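Local coordinates for protein dehydrogenase (Chromobacterium violaceum, PDB 3Q2I) that probably oxidises the sugar of UDP-GlcNAcA with NAD in the biosynthesis of 2,3-diacetamido-2,3-dideoxy-D-mannuronic acid, at residues T82-L87 with A175-T180; M108-E113 with A187-A192. One frame throughout, in Å; residues are numbered along the deposited sequence.

In the fold
Both contacts join the Rossmann domain to the C-terminal alpha/beta domain, and they illustrate how a two-domain dehydrogenase frames its active site from loops and a short helix. Along the chain the order is 82-87, 108-113, 175-180, 187-192, so the two connections interleave. The first two segments follow neighbouring strands, 78-81 and 101-104, of the parallel sheet and lead toward helices 88-97 and 112-125; their partners come before helix 187-191 and on it. The contact centres lie about 11 Å apart, and the contacts themselves touch: Thr110 CG2 packs 3.8 Å from Gly86 N. Contact 1 grips the dinucleotide, whereas in contact 2 the segment that packs on the Rossmann domain also holds the UDP-sugar, so cofactor and substrate sites are built side by side.

Contact 1: T82-L87 with A175-T180; sequences TTPSGL and AGWRGT. With NAI (1,4-dihydronicotinamide adenine dinucleotide), chain B.
Pro84 sets its CG over one face of the Trp177 indole in a CH-pi contact, 3.6 Å from the centroid of the five-membered ring and 12° off the ring normal. Pro84 CB continues along the same face toward the rim. The opposite face is taken by the next residue, Arg178, whose CG sits over the ring centre, so the indole is sandwiched between proline and arginine. Trp177 CG stands between its own backbone N and carbonyl carbon (chi1 74°), which brings one face of the ring against the proline. Such a clasp suits an NAD-dependent Rossmann enzyme: the loop after strand 78-81 lines the cofactor, and the second domain adds two hydrogen bonds to its diphosphate. Trp177 NE1 donates in the ring plane to NAI O1A at 2.9 Å, nearly straight at 164°. Arg178, extended from CG to NE, delivers NH1 to NAI O1N, also at 2.9 Å, where its positive charge should offset the phosphate. On the Rossmann side, Ser85 OG and NAI O3D share a hydrogen bond of 2.8 Å. Two further bonds shape the loops themselves, Leu87 N to Pro84 O (2.9 Å) and Thr180 OG1 to Trp177 O (2.8 Å).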
ATOM      1  N   THR A  82     -28.185  10.968 -29.319  1.00 18.97           N
ATOM      2  CA  THR A  82     -27.822   9.706 -29.947  1.00 19.56           C
ATOM      3  C   THR A  82     -26.462   9.887 -30.674  1.00 21.25           C
ATOM      4  O   THR A  82     -26.171   9.265 -31.709  1.00 22.14           O
ATOM      5  CB  THR A  82     -28.939   9.199 -30.912  1.00 23.55           C
ATOM      6  OG1 THR A  82     -29.344  10.299 -31.728  1.00 22.80           O
ATOM      7  CG2 THR A  82     -30.127   8.609 -30.188  1.00 19.78           C
ATOM      8  N   THR A  83     -25.612  10.711 -30.079  1.00 21.47           N
ATOM      9  CA  THR A  83     -24.221  10.963 -30.452  1.00 19.58           C
ATOM     10  C   THR A  83     -23.259   9.973 -29.798  1.00 19.75           C
ATOM     11  O   THR A  83     -23.665   9.155 -28.965  1.00 19.41           O
ATOM     12  CB  THR A  83     -23.823  12.368 -30.008  1.00 20.37           C
ATOM     13  OG1 THR A  83     -24.325  12.606 -28.678  1.00 20.87           O
ATOM     14  CG2 THR A  83     -24.441  13.433 -30.960  1.00 20.91           C
ATOM     15  N   PRO A  84     -22.002  10.011 -30.232  1.00 17.16           N
ATOM     16  CA  PRO A  84     -21.008   9.231 -29.492  1.00 17.65           C
ATOM     17  C   PRO A  84     -21.089   9.422 -27.964  1.00 18.72           C
ATOM     18  O   PRO A  84     -21.292  10.542 -27.492  1.00 18.71           O
ATOM     19  CB  PRO A  84     -19.708   9.827 -30.020  1.00 18.68           C
ATOM     20  CG  PRO A  84     -20.020  10.147 -31.503  1.00 18.53           C
ATOM     21  CD  PRO A  84     -21.426  10.745 -31.379  1.00 17.16           C
ATOM     22  N   SER A  85     -20.875   8.344 -27.220  1.00 18.25           N
ATOM     23  CA  SER A  85     -21.178   8.311 -25.794  1.00 18.00           C
ATOM     24  C   SER A  85     -20.459   9.406 -25.026  1.00 15.85           C
ATOM     25  O   SER A  85     -21.067  10.052 -24.150  1.00 16.23           O
ATOM     26  CB  SER A  85     -20.882   6.938 -25.172  1.00 16.01           C
ATOM     27  OG  SER A  85     -21.470   5.925 -26.000  1.00 18.63           O
ATOM     28  N   GLY A  86     -19.173   9.619 -25.326  1.00 16.13           N
ATOM     29  CA  GLY A  86     -18.350  10.609 -24.611  1.00 18.88           C
ATOM     30  C   GLY A  86     -18.765  12.060 -24.826  1.00 17.47           C
ATOM     31  O   GLY A  86     -18.308  12.978 -24.137  1.00 17.97           O
ATOM     32  N   LEU A  87     -19.655  12.277 -25.819  1.00 18.30           N
ATOM     33  CA  LEU A  87     -20.240  13.598 -25.994  1.00 17.39           C
ATOM     34  C   LEU A  87     -21.535  13.831 -25.213  1.00 16.26           C
ATOM     35  O   LEU A  87     -21.910  14.980 -25.004  1.00 18.11           O
ATOM     36  CB  LEU A  87     -20.536  13.810 -27.508  1.00 16.85           C
ATOM     37  CG  LEU A  87     -19.276  13.959 -28.366  1.00 19.16           C
ATOM     38  CD1 LEU A  87     -19.807  14.160 -29.790  1.00 22.44           C
ATOM     39  CD2 LEU A  87     -18.380  15.086 -27.949  1.00 22.72           C
ATOM     40  N   ALA A 175     -16.279   4.022 -37.182  1.00 22.79           N
ATOM     41  CA  ALA A 175     -16.138   5.450 -36.866  1.00 22.73           C
ATOM     42  C   ALA A 175     -15.059   5.722 -35.813  1.00 26.27           C
ATOM     43  O   ALA A 175     -14.758   4.837 -34.987  1.00 23.77           O
ATOM     44  CB  ALA A 175     -17.465   6.034 -36.378  1.00 22.96           C
ATOM     45  N   GLY A 176     -14.469   6.916 -35.861  1.00 24.41           N
ATOM     46  CA  GLY A 176     -13.247   7.248 -35.130  1.00 23.00           C
ATOM     47  C   GLY A 176     -13.505   7.139 -33.630  1.00 22.38           C
ATOM     48  O   GLY A 176     -12.604   6.752 -32.878  1.00 23.30           O
ATOM     49  N   TRP A 177     -14.710   7.498 -33.208  1.00 20.66           N
ATOM     50  CA  TRP A 177     -15.052   7.523 -31.789  1.00 20.61           C
ATOM     51  C   TRP A 177     -15.041   6.134 -31.198  1.00 20.20           C
ATOM     52  O   TRP A 177     -14.872   5.983 -29.970  1.00 16.87           O
ATOM     53  CB  TRP A 177     -16.432   8.209 -31.547  1.00 19.74           C
ATOM     54  CG  TRP A 177     -17.658   7.431 -31.935  1.00 21.76           C
ATOM     55  CD1 TRP A 177     -18.324   7.478 -33.149  1.00 16.82           C
ATOM     56  CD2 TRP A 177     -18.448   6.607 -31.086  1.00 17.68           C
ATOM     57  NE1 TRP A 177     -19.443   6.703 -33.099  1.00 17.49           N
ATOM     58  CE2 TRP A 177     -19.581   6.197 -31.826  1.00 19.48           C
ATOM     59  CE3 TRP A 177     -18.343   6.216 -29.741  1.00 15.68           C
ATOM     60  CZ2 TRP A 177     -20.542   5.337 -31.306  1.00 17.58           C
ATOM     61  CZ3 TRP A 177     -19.297   5.365 -29.232  1.00 19.13           C
ATOM     62  CH2 TRP A 177     -20.415   4.956 -29.989  1.00 21.12           C
ATOM     63  N   ARG A 178     -15.280   5.101 -32.000  1.00 18.14           N
ATOM     64  CA  ARG A 178     -15.539   3.771 -31.449  1.00 17.52           C
ATOM     65  C   ARG A 178     -14.201   3.187 -30.989  1.00 18.34           C
ATOM     66  O   ARG A 178     -13.175   3.377 -31.638  1.00 18.90           O
ATOM     67  CB  ARG A 178     -16.141   2.852 -32.520  1.00 19.40           C
ATOM     68  CG  ARG A 178     -17.617   3.244 -32.861  1.00 18.06           C
ATOM     69  CD  ARG A 178     -18.077   2.297 -33.963  1.00 18.06           C
ATOM     70  NE  ARG A 178     -19.426   2.669 -34.439  1.00 22.04           N
ATOM     71  CZ  ARG A 178     -20.548   2.491 -33.751  1.00 21.98           C
ATOM     72  NH1 ARG A 178     -21.723   2.853 -34.316  1.00 23.04           N
ATOM     73  NH2 ARG A 178     -20.543   2.010 -32.510  1.00 21.34           N
ATOM     74  N   GLY A 179     -14.264   2.501 -29.849  1.00 17.08           N
ATOM     75  CA  GLY A 179     -13.087   1.802 -29.334  1.00 17.53           C
ATOM     76  C   GLY A 179     -12.132   2.683 -28.564  1.00 17.12           C
ATOM     77  O   GLY A 179     -11.000   2.281 -28.305  1.00 16.61           O
ATOM     78  N   THR A 180     -12.551   3.884 -28.180  1.00 16.60           N
ATOM     79  CA  THR A 180     -11.716   4.871 -27.494  1.00 15.67           C
ATOM     80  C   THR A 180     -12.212   5.041 -26.059  1.00 17.03           C
ATOM     81  O   THR A 180     -13.416   4.867 -25.761  1.00 15.95           O
ATOM     82  CB  THR A 180     -11.750   6.310 -28.136  1.00 16.35           C
ATOM     83  OG1 THR A 180     -13.073   6.891 -28.025  1.00 16.15           O
ATOM     84  CG2 THR A 180     -11.327   6.267 -29.582  1.00 16.65           C
TER
HETATM   85  PA  NAI B 500     -23.047   6.319 -34.849  1.00 22.96           P
HETATM   86  O1A NAI B 500     -21.608   6.539 -35.074  1.00 20.45           O
HETATM   87  O2A NAI B 500     -23.863   5.391 -35.854  1.00 24.17           O
HETATM   88  O5B NAI B 500     -23.875   7.661 -34.754  1.00 22.42           O
HETATM   89  C5B NAI B 500     -23.016   8.766 -34.773  1.00 28.58           C
HETATM   90  C4B NAI B 500     -23.847  10.005 -35.077  1.00 26.75           C
HETATM   91  O4B NAI B 500     -23.526  11.153 -34.273  1.00 20.89           O
HETATM   92  C3B NAI B 500     -23.224  10.223 -36.457  1.00 27.03           C
HETATM   93  O3B NAI B 500     -24.243  10.380 -37.455  1.00 26.72           O
HETATM   94  C2B NAI B 500     -22.236  11.386 -36.264  1.00 23.48           C
HETATM   95  O2B NAI B 500     -22.011  12.170 -37.429  1.00 25.97           O
HETATM   96  C1B NAI B 500     -23.032  12.165 -35.190  1.00 20.12           C
HETATM   97  N9A NAI B 500     -22.252  13.164 -34.497  1.00 23.37           N
HETATM   98  C8A NAI B 500     -20.982  13.014 -33.995  1.00 25.99           C
HETATM   99  N7A NAI B 500     -20.649  14.112 -33.377  1.00 20.38           N
HETATM  100  C5A NAI B 500     -21.706  14.992 -33.353  1.00 23.24           C
HETATM  101  C6A NAI B 500     -21.924  16.296 -32.862  1.00 22.51           C
HETATM  102  N6A NAI B 500     -20.961  16.987 -32.158  1.00 25.52           N
HETATM  103  N1A NAI B 500     -23.116  16.875 -33.086  1.00 27.77           N
HETATM  104  C2A NAI B 500     -24.041  16.230 -33.768  1.00 19.77           C
HETATM  105  N3A NAI B 500     -23.910  15.003 -34.266  1.00 22.06           N
HETATM  106  C4A NAI B 500     -22.727  14.376 -34.088  1.00 20.87           C
HETATM  107  O3  NAI B 500     -23.218   5.686 -33.397  1.00 20.00           O
HETATM  108  PN  NAI B 500     -24.421   4.915 -32.806  1.00 20.97           P
HETATM  109  O1N NAI B 500     -24.196   3.431 -32.863  1.00 22.08           O
HETATM  110  O2N NAI B 500     -25.810   5.398 -33.290  1.00 27.20           O
HETATM  111  O5D NAI B 500     -24.288   5.053 -31.189  1.00 20.79           O
HETATM  112  C5D NAI B 500     -24.845   6.284 -30.791  1.00 18.69           C
HETATM  113  C4D NAI B 500     -25.048   6.335 -29.280  1.00 20.26           C
HETATM  114  O4D NAI B 500     -26.075   5.366 -29.013  1.00 21.32           O
HETATM  115  C3D NAI B 500     -23.842   5.820 -28.444  1.00 18.78           C
HETATM  116  O3D NAI B 500     -23.878   6.539 -27.209  1.00 19.84           O
HETATM  117  C2D NAI B 500     -24.195   4.356 -28.159  1.00 20.58           C
HETATM  118  O2D NAI B 500     -23.670   3.903 -26.913  1.00 20.69           O
HETATM  119  C1D NAI B 500     -25.749   4.370 -28.061  1.00 19.52           C
HETATM  120  N1N NAI B 500     -26.350   3.095 -28.383  1.00 19.05           N
HETATM  121  C2N NAI B 500     -27.239   2.576 -27.563  1.00 21.58           C
HETATM  122  C3N NAI B 500     -27.804   1.312 -27.775  1.00 19.23           C
HETATM  123  C7N NAI B 500     -28.827   0.756 -26.861  1.00 18.50           C
HETATM  124  O7N NAI B 500     -29.058  -0.427 -26.697  1.00 22.38           O
HETATM  125  N7N NAI B 500     -29.598   1.600 -26.114  1.00 17.49           N
HETATM  126  C4N NAI B 500     -27.307   0.564 -28.862  1.00 20.78           C
HETATM  127  C5N NAI B 500     -26.455   1.196 -29.751  1.00 21.55           C
HETATM  128  C6N NAI B 500     -25.974   2.456 -29.497  1.00 19.54           C

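Contact 2: M108-E113 with A187-A192; sequences MATRWE and AFMNQA. With HP7 ((2S,3S,4R,5R,6R)-5-acetamido-6-[[[(2R,3S,4R,5R)-5-(2,4-dioxopyrimidin-1-yl)-3,4-dihydroxy-oxolan-2-yl]methoxy-hydroxy-phosphoryl]oxy-hydroxy-phosphoryl]oxy-3,4-dihydroxy-oxane-2-carboxylic acid), chain C.
Thr110 and Met189 bring the two backbones to 7.7 Å between their CA atoms, where the loop entering helix 112-125 faces the short helix 187-191, a weakly bonded helix with a pi-type turn whose Ala192 N reaches back to Ala187 O at 2.8 Å. The loop directly follows the Glu-Lys-Pro sequence characteristic of the GFO/IDH/MocA oxidoreductases, here Glu105, Lys106 and Pro107, and the contact ties that part of the Rossmann domain to the C-terminal domain.

A single methionine spans the gap. Met189 CG is anti to the backbone N (chi1 173°) and the chain runs on extended to the sulfur, then bends at chi3 (-76°). This places SD 3.7 Å from Thr110 CA, beside CB and CG2, and carries CE on to Thr110 O at 3.6 Å. The two side chains cross at about a right angle, meeting through the carbon part of the threonine, while Thr110 OG1 is bonded to Glu182 O. Ala109 O, buried here without a polar partner in the model, has Met189 SD as its neighbour at 4.3 Å.

With Met189 inserted toward the Rossmann domain, the following residues of the helix meet the UDP-sugar. Lys106 NZ bonds both the substrate and Asn190 O, linking the family sequence to this helix. Gln191 O accepts a weak bond from HP7 O3' at 3.3 Å. Asn190 ND2 is tied to Asp184 OD1, which fixes the rotation of the amide, and its OD1 accepts a hydrogen bond of 2.6 Å from HP7 O4'.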
ATOM      1  N   MET A 108     -24.612   6.993 -20.105  1.00 17.81           N
ATOM      2  CA  MET A 108     -24.795   8.421 -19.955  1.00 15.78           C
ATOM      3  C   MET A 108     -23.505   9.223 -20.059  1.00 17.77           C
ATOM      4  O   MET A 108     -23.501  10.366 -20.484  1.00 16.81           O
ATOM      5  CB  MET A 108     -25.574   8.797 -18.698  1.00 17.34           C
ATOM      6  CG  MET A 108     -24.754   8.461 -17.435  1.00 20.17           C
ATOM      7  SD  MET A 108     -25.742   8.428 -15.895  1.00 18.41           S
ATOM      8  CE  MET A 108     -26.208  10.142 -15.762  1.00 17.15           C
ATOM      9  N   ALA A 109     -22.391   8.605 -19.634  1.00 16.18           N
ATOM     10  CA  ALA A 109     -21.084   9.250 -19.712  1.00 15.76           C
ATOM     11  C   ALA A 109     -20.031   8.162 -19.806  1.00 13.93           C
ATOM     12  O   ALA A 109     -20.361   6.984 -19.627  1.00 14.21           O
ATOM     13  CB  ALA A 109     -20.797  10.139 -18.445  1.00 15.90           C
ATOM     14  N   THR A 110     -18.787   8.572 -20.067  1.00 14.25           N
ATOM     15  CA  THR A 110     -17.674   7.601 -20.122  1.00 14.12           C
ATOM     16  C   THR A 110     -16.726   7.817 -18.932  1.00 14.87           C
ATOM     17  O   THR A 110     -15.761   7.065 -18.781  1.00 16.01           O
ATOM     18  CB  THR A 110     -16.873   7.711 -21.403  1.00 11.76           C
ATOM     19  OG1 THR A 110     -16.366   9.046 -21.580  1.00 16.29           O
ATOM     20  CG2 THR A 110     -17.723   7.328 -22.652  1.00 15.49           C
ATOM     21  N   ARG A 111     -16.955   8.888 -18.196  1.00 15.28           N
ATOM     22  CA  ARG A 111     -16.107   9.301 -17.042  1.00 16.07           C
ATOM     23  C   ARG A 111     -17.002   9.709 -15.903  1.00 15.35           C
ATOM     24  O   ARG A 111     -18.102  10.284 -16.098  1.00 15.15           O
ATOM     25  CB  ARG A 111     -15.173  10.475 -17.394  1.00 16.73           C
ATOM     26  CG  ARG A 111     -14.098  10.020 -18.334  1.00 18.10           C
ATOM     27  CD  ARG A 111     -13.677  11.087 -19.325  1.00 22.53           C
ATOM     28  NE  ARG A 111     -12.513  10.636 -20.091  1.00 20.16           N
ATOM     29  CZ  ARG A 111     -11.790  11.470 -20.812  1.00 22.94           C
ATOM     30  NH1 ARG A 111     -12.143  12.741 -20.896  1.00 22.66           N
ATOM     31  NH2 ARG A 111     -10.748  11.025 -21.498  1.00 18.90           N
ATOM     32  N   TRP A 112     -16.577   9.376 -14.685  1.00 14.79           N
ATOM     33  CA  TRP A 112     -17.452   9.549 -13.547  1.00 14.27           C
ATOM     34  C   TRP A 112     -17.868  11.015 -13.299  1.00 15.83           C
ATOM     35  O   TRP A 112     -19.071  11.303 -13.156  1.00 15.70           O
ATOM     36  CB  TRP A 112     -16.748   8.965 -12.318  1.00 14.76           C
ATOM     37  CG  TRP A 112     -17.570   9.038 -11.069  1.00 13.62           C
ATOM     38  CD1 TRP A 112     -17.182   9.626  -9.878  1.00 17.96           C
ATOM     39  CD2 TRP A 112     -18.874   8.500 -10.845  1.00 13.67           C
ATOM     40  NE1 TRP A 112     -18.180   9.481  -8.951  1.00 19.18           N
ATOM     41  CE2 TRP A 112     -19.212   8.771  -9.499  1.00 16.80           C
ATOM     42  CE3 TRP A 112     -19.782   7.794 -11.646  1.00 18.75           C
ATOM     43  CZ2 TRP A 112     -20.444   8.368  -8.946  1.00 17.85           C
ATOM     44  CZ3 TRP A 112     -21.015   7.397 -11.100  1.00 18.42           C
ATOM     45  CH2 TRP A 112     -21.332   7.711  -9.754  1.00 20.72           C
ATOM     46  N   GLU A 113     -16.901  11.911 -13.245  1.00 14.71           N
ATOM     47  CA  GLU A 113     -17.279  13.304 -12.917  1.00 16.32           C
ATOM     48  C   GLU A 113     -18.197  13.865 -14.013  1.00 16.56           C
ATOM     49  O   GLU A 113     -19.062  14.692 -13.671  1.00 16.93           O
ATOM     50  CB  GLU A 113     -16.039  14.193 -12.760  1.00 18.42           C
ATOM     51  CG  GLU A 113     -15.258  13.851 -11.491  1.00 25.47           C
ATOM     52  CD  GLU A 113     -15.903  14.336 -10.212  1.00 40.69           C
ATOM     53  OE1 GLU A 113     -16.786  15.237 -10.267  1.00 44.31           O
ATOM     54  OE2 GLU A 113     -15.484  13.822  -9.140  1.00 41.01           O
ATOM     55  N   ALA A 187     -15.767  -3.449 -23.916  1.00 15.23           N
ATOM     56  CA  ALA A 187     -16.730  -4.537 -23.773  1.00 15.69           C
ATOM     57  C   ALA A 187     -17.717  -4.343 -22.618  1.00 16.92           C
ATOM     58  O   ALA A 187     -18.903  -4.705 -22.713  1.00 18.54           O
ATOM     59  CB  ALA A 187     -16.025  -5.875 -23.701  1.00 17.32           C
ATOM     60  N   PHE A 188     -17.243  -3.798 -21.490  1.00 14.38           N
ATOM     61  CA  PHE A 188     -18.156  -3.556 -20.372  1.00 13.62           C
ATOM     62  C   PHE A 188     -19.023  -2.307 -20.533  1.00 13.96           C
ATOM     63  O   PHE A 188     -20.248  -2.399 -20.343  1.00 16.59           O
ATOM     64  CB  PHE A 188     -17.383  -3.489 -19.048  1.00 15.33           C
ATOM     65  CG  PHE A 188     -16.998  -4.823 -18.463  1.00 17.08           C
ATOM     66  CD1 PHE A 188     -17.911  -5.630 -17.810  1.00 17.38           C
ATOM     67  CD2 PHE A 188     -15.647  -5.138 -18.333  1.00 26.76           C
ATOM     68  CE1 PHE A 188     -17.539  -6.833 -17.189  1.00 16.14           C
ATOM     69  CE2 PHE A 188     -15.233  -6.288 -17.605  1.00 24.99           C
ATOM     70  CZ  PHE A 188     -16.200  -7.177 -17.134  1.00 20.70           C
ATOM     71  N   MET A 189     -18.425  -1.173 -20.889  1.00 13.23           N
ATOM     72  CA  MET A 189     -19.154   0.114 -20.894  1.00 13.06           C
ATOM     73  C   MET A 189     -20.051   0.277 -22.129  1.00 15.69           C
ATOM     74  O   MET A 189     -21.124   0.893 -21.990  1.00 15.97           O
ATOM     75  CB  MET A 189     -18.140   1.244 -20.846  1.00 16.42           C
ATOM     76  CG  MET A 189     -18.714   2.673 -21.003  1.00 16.81           C
ATOM     77  SD  MET A 189     -17.509   3.952 -20.646  1.00 16.21           S
ATOM     78  CE  MET A 189     -17.453   3.892 -18.857  1.00 17.19           C
ATOM     79  N   ASN A 190     -19.598  -0.267 -23.245  1.00 16.21           N
ATOM     80  CA  ASN A 190     -20.445  -0.246 -24.458  1.00 17.29           C
ATOM     81  C   ASN A 190     -21.214  -1.565 -24.555  1.00 15.87           C
ATOM     82  O   ASN A 190     -22.365  -1.641 -24.122  1.00 19.12           O
ATOM     83  CB  ASN A 190     -19.636   0.006 -25.731  1.00 16.80           C
ATOM     84  CG  ASN A 190     -20.548  -0.027 -26.968  1.00 17.95           C
ATOM     85  OD1 ASN A 190     -21.558  -0.704 -26.935  1.00 21.29           O
ATOM     86  ND2 ASN A 190     -20.266   0.774 -27.976  1.00 18.85           N
ATOM     87  N   GLN A 191     -20.567  -2.635 -25.003  1.00 17.93           N
ATOM     88  CA  GLN A 191     -21.358  -3.761 -25.539  1.00 19.52           C
ATOM     89  C   GLN A 191     -22.229  -4.464 -24.525  1.00 21.42           C
ATOM     90  O   GLN A 191     -23.428  -4.719 -24.743  1.00 22.46           O
ATOM     91  CB  GLN A 191     -20.484  -4.740 -26.336  1.00 19.96           C
ATOM     92  CG  GLN A 191     -19.946  -4.124 -27.632  1.00 20.98           C
ATOM     93  CD  GLN A 191     -18.674  -3.321 -27.412  1.00 22.05           C
ATOM     94  OE1 GLN A 191     -17.876  -3.579 -26.493  1.00 21.64           O
ATOM     95  NE2 GLN A 191     -18.468  -2.326 -28.240  1.00 23.19           N
ATOM     96  N   ALA A 192     -21.660  -4.720 -23.349  1.00 18.84           N
ATOM     97  CA  ALA A 192     -22.391  -5.420 -22.314  1.00 17.19           C
ATOM     98  C   ALA A 192     -23.062  -4.520 -21.264  1.00 17.27           C
ATOM     99  O   ALA A 192     -23.396  -4.995 -20.173  1.00 19.26           O
ATOM    100  CB  ALA A 192     -21.430  -6.431 -21.644  1.00 18.17           C
TER
HETATM  101  N1  HP7 C 550     -21.957  -8.664 -34.659  1.00 27.56           N
HETATM  102  C2  HP7 C 550     -21.162  -9.620 -35.139  1.00 24.86           C
HETATM  103  O2  HP7 C 550     -20.182  -9.302 -35.861  1.00 32.92           O
HETATM  104  N3  HP7 C 550     -21.402 -10.913 -34.899  1.00 26.57           N
HETATM  105  C4  HP7 C 550     -22.453 -11.276 -34.151  1.00 28.37           C
HETATM  106  O4  HP7 C 550     -22.665 -12.504 -34.009  1.00 26.88           O
HETATM  107  C5  HP7 C 550     -23.303 -10.300 -33.621  1.00 29.09           C
HETATM  108  C6  HP7 C 550     -23.024  -8.970 -33.909  1.00 32.14           C
HETATM  109  PA  HP7 C 550     -26.162  -6.225 -32.957  1.00 38.59           P
HETATM  110  PB  HP7 C 550     -27.463  -4.553 -31.101  1.00 44.70           P
HETATM  111  O'P HP7 C 550     -22.255  -3.566 -29.997  1.00 27.62           O
HETATM  112  O'Q HP7 C 550     -22.786  -1.478 -30.453  1.00 28.10           O
HETATM  113  C1' HP7 C 550     -25.991  -4.619 -28.932  1.00 33.93           C
HETATM  114  O1A HP7 C 550     -26.483  -7.612 -32.422  1.00 42.54           O
HETATM  115  O1B HP7 C 550     -28.229  -5.769 -30.636  1.00 45.84           O
HETATM  116  C1C HP7 C 550     -21.596  -7.263 -34.915  1.00 29.94           C
HETATM  117  C2' HP7 C 550     -26.239  -4.177 -27.479  1.00 25.92           C
HETATM  118  N2' HP7 C 550     -27.660  -4.270 -27.143  1.00 26.25           N
HETATM  119  O2A HP7 C 550     -26.916  -5.617 -34.108  1.00 43.77           O
HETATM  120  O2B HP7 C 550     -28.107  -3.429 -31.886  1.00 49.85           O
HETATM  121  C2C HP7 C 550     -22.187  -6.712 -36.206  1.00 51.26           C
HETATM  122  O2C HP7 C 550     -21.149  -5.894 -36.758  1.00 52.29           O
HETATM  123  C3' HP7 C 550     -25.764  -2.747 -27.256  1.00 28.19           C
HETATM  124  O3' HP7 C 550     -25.733  -2.555 -25.822  1.00 25.73           O
HETATM  125  O3A HP7 C 550     -26.133  -5.118 -31.794  1.00 40.97           O
HETATM  126  O3B HP7 C 550     -26.838  -3.828 -29.778  1.00 35.92           O
HETATM  127  C3C HP7 C 550     -23.292  -5.791 -35.717  1.00 38.34           C
HETATM  128  O3C HP7 C 550     -23.485  -4.701 -36.619  1.00 61.12           O
HETATM  129  C4' HP7 C 550     -24.345  -2.538 -27.809  1.00 25.34           C
HETATM  130  O4' HP7 C 550     -23.938  -1.175 -27.767  1.00 29.85           O
HETATM  131  C4C HP7 C 550     -22.792  -5.283 -34.368  1.00 31.95           C
HETATM  132  O4C HP7 C 550     -22.178  -6.479 -33.869  1.00 32.80           O
HETATM  133  C5' HP7 C 550     -24.398  -2.901 -29.306  1.00 27.09           C
HETATM  134  O5' HP7 C 550     -24.655  -4.303 -29.331  1.00 31.15           O
HETATM  135  C5C HP7 C 550     -23.962  -4.940 -33.471  1.00 35.04           C
HETATM  136  O5C HP7 C 550     -24.597  -6.201 -33.301  1.00 33.18           O
HETATM  137  C6' HP7 C 550     -23.073  -2.616 -29.970  1.00 22.17           C
HETATM  138  C7' HP7 C 550     -28.213  -5.005 -26.181  1.00 34.49           C
HETATM  139  O7' HP7 C 550     -27.611  -5.661 -25.319  1.00 33.03           O
HETATM  140  C8' HP7 C 550     -29.723  -5.004 -26.157  1.00 28.18           C